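PDB 3W42: phosphoserine phosphatase RsbX from Bacillus subtilis, which dephosphorylates the stressosome protein RsbS and thereby acts as a negative regulator of sigma-B in the general stress response. Local coordinates for residues E6-I10 and K94-E98. Numbering follows the deposited sequence.
Sequences ENEHI and KINFE
His9 and Phe97 mark the closest backbone approach, their CA atoms 6.4 Å apart, where the turn between strands 2-6 and 10-17 faces the end of strand 88-96. Each of these two aromatic residues lays its CB over a face of the other's ring. His9 CB sits 3.4 Å from Phe97 CG, above the phenyl face in a CH-pi contact 17° off the ring normal, while Phe97 CB lies over the imidazole, 3.7 Å from His9 CG. In both residues CG is anti to the carbonyl carbon, which sets the side chains against each other with ring planes 16° from parallel but offset, so that each ring covers the other's CB more than its ring. The turn belongs to one sheet and strand 88-96 to the other, so the packing illustrates how the two layers of the alpha-beta beta-alpha sandwich of PPM phosphatases meet where strand ends face each other. Deeper in, Ile10 CG2 touches Phe97 CZ at 3.8 Å, and the CD1 methyls of Ile10 and Ile95 approach each other; Leu38 and Leu198 also pack against both isoleucines. Within the turn, Asn7 OD1 accepts from His9 N (2.8 Å), which defines an Asx turn, and from Ile10 N (3.0 Å), which extends it to an Asx motif.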
loop_
_atom_site.group_PDB
_atom_site.type_symbol
_atom_site.label_atom_id
_atom_site.label_comp_id
_atom_site.label_asym_id
_atom_site.label_seq_id
_atom_site.Cartn_x
_atom_site.Cartn_y
_atom_site.Cartn_z
ATOM N N GLU A 6 13.155 1.981 -10.074
ATOM C CA GLU A 6 14.074 0.899 -9.760
ATOM C C GLU A 6 15.366 1.442 -9.189
ATOM O O GLU A 6 15.861 2.488 -9.673
ATOM C CB GLU A 6 14.426 0.137 -11.053
ATOM C CG GLU A 6 15.326 -1.063 -10.825
ATOM C CD GLU A 6 15.434 -2.001 -12.002
ATOM O OE1 GLU A 6 14.764 -1.801 -12.985
ATOM O OE2 GLU A 6 16.148 -3.067 -11.895
ATOM N N ASN A 7 15.937 0.719 -8.259
ATOM C CA ASN A 7 17.287 0.933 -7.814
ATOM C C ASN A 7 17.960 -0.417 -7.628
ATOM O O ASN A 7 17.414 -1.430 -8.070
ATOM C CB ASN A 7 17.404 1.912 -6.661
ATOM C CG ASN A 7 16.888 1.366 -5.358
ATOM O OD1 ASN A 7 16.614 0.163 -5.210
ATOM N ND2 ASN A 7 16.683 2.253 -4.408
ATOM N N GLU A 8 19.107 -0.462 -6.967
ATOM C CA GLU A 8 19.789 -1.729 -6.827
ATOM C C GLU A 8 19.060 -2.715 -5.899
ATOM O O GLU A 8 19.360 -3.906 -5.952
ATOM C CB GLU A 8 21.228 -1.482 -6.289
ATOM C CG GLU A 8 22.155 -0.701 -7.258
ATOM C CD GLU A 8 23.406 -0.106 -6.595
ATOM O OE1 GLU A 8 23.227 0.875 -5.762
ATOM O OE2 GLU A 8 24.521 -0.602 -6.842
ATOM N N HIS A 9 18.166 -2.223 -5.084
ATOM C CA HIS A 9 17.542 -2.995 -4.021
ATOM C C HIS A 9 16.100 -3.360 -4.267
ATOM O O HIS A 9 15.575 -4.285 -3.618
ATOM C CB HIS A 9 17.654 -2.231 -2.701
ATOM C CG HIS A 9 19.083 -1.928 -2.377
ATOM N ND1 HIS A 9 19.994 -2.910 -2.082
ATOM C CD2 HIS A 9 19.716 -0.732 -2.413
ATOM C CE1 HIS A 9 21.164 -2.290 -1.920
ATOM N NE2 HIS A 9 21.013 -0.990 -2.147
ATOM N N ILE A 10 15.404 -2.626 -5.106
ATOM C CA ILE A 10 13.988 -2.846 -5.346
ATOM C C ILE A 10 13.599 -2.295 -6.706
ATOM O O ILE A 10 14.156 -1.317 -7.177
ATOM C CB ILE A 10 13.125 -2.134 -4.238
ATOM C CG1 ILE A 10 11.680 -2.724 -4.170
ATOM C CG2 ILE A 10 13.183 -0.587 -4.337
ATOM C CD1 ILE A 10 10.860 -2.126 -3.074
ATOM N N LYS A 94 7.586 0.387 5.591
ATOM C CA LYS A 94 8.966 0.861 5.495
ATOM C C LYS A 94 9.878 -0.333 5.317
ATOM O O LYS A 94 9.647 -1.399 5.893
ATOM C CB LYS A 94 9.365 1.674 6.723
ATOM C CG LYS A 94 8.796 3.106 6.747
ATOM C CD LYS A 94 9.018 3.845 8.066
ATOM C CE LYS A 94 10.497 4.022 8.418
ATOM N NZ LYS A 94 11.154 5.072 7.675
ATOM N N ILE A 95 10.926 -0.155 4.529
ATOM C CA ILE A 95 11.911 -1.196 4.253
ATOM C C ILE A 95 13.291 -0.628 4.430
ATOM O O ILE A 95 13.617 0.411 3.887
ATOM C CB ILE A 95 11.750 -1.826 2.872
ATOM C CG1 ILE A 95 10.319 -2.251 2.602
ATOM C CG2 ILE A 95 12.789 -2.920 2.728
ATOM C CD1 ILE A 95 10.048 -2.851 1.202
ATOM N N ASN A 96 14.148 -1.339 5.179
ATOM C CA ASN A 96 15.570 -1.044 5.239
ATOM C C ASN A 96 16.311 -2.128 4.417
ATOM O O ASN A 96 16.230 -3.314 4.744
ATOM C CB ASN A 96 16.066 -1.045 6.717
ATOM C CG ASN A 96 17.520 -0.712 6.725
ATOM O OD1 ASN A 96 18.369 -1.537 6.416
ATOM N ND2 ASN A 96 17.848 0.593 7.020
ATOM N N PHE A 97 16.952 -1.703 3.357
ATOM C CA PHE A 97 17.510 -2.661 2.416
ATOM C C PHE A 97 18.738 -3.390 2.972
ATOM O O PHE A 97 18.850 -4.604 2.763
ATOM C CB PHE A 97 17.877 -2.043 1.076
ATOM C CG PHE A 97 16.713 -1.333 0.413
ATOM C CD1 PHE A 97 15.512 -1.997 0.249
ATOM C CD2 PHE A 97 16.807 -0.032 -0.069
ATOM C CE1 PHE A 97 14.452 -1.357 -0.428
ATOM C CE2 PHE A 97 15.778 0.554 -0.679
ATOM C CZ PHE A 97 14.617 -0.089 -0.890
ATOM N N GLU A 98 19.660 -2.691 3.645
ATOM C CA GLU A 98 20.861 -3.331 4.177
ATOM C C GLU A 98 20.510 -4.483 5.135
ATOM O O GLU A 98 21.199 -5.538 5.122
ATOM C CB GLU A 98 21.738 -2.280 4.834
ATOM C CG GLU A 98 23.156 -2.825 5.260
ATOM C CD GLU A 98 23.226 -3.342 6.662
ATOM O OE1 GLU A 98 22.394 -2.911 7.539
ATOM O OE2 GLU A 98 24.203 -4.114 6.893
#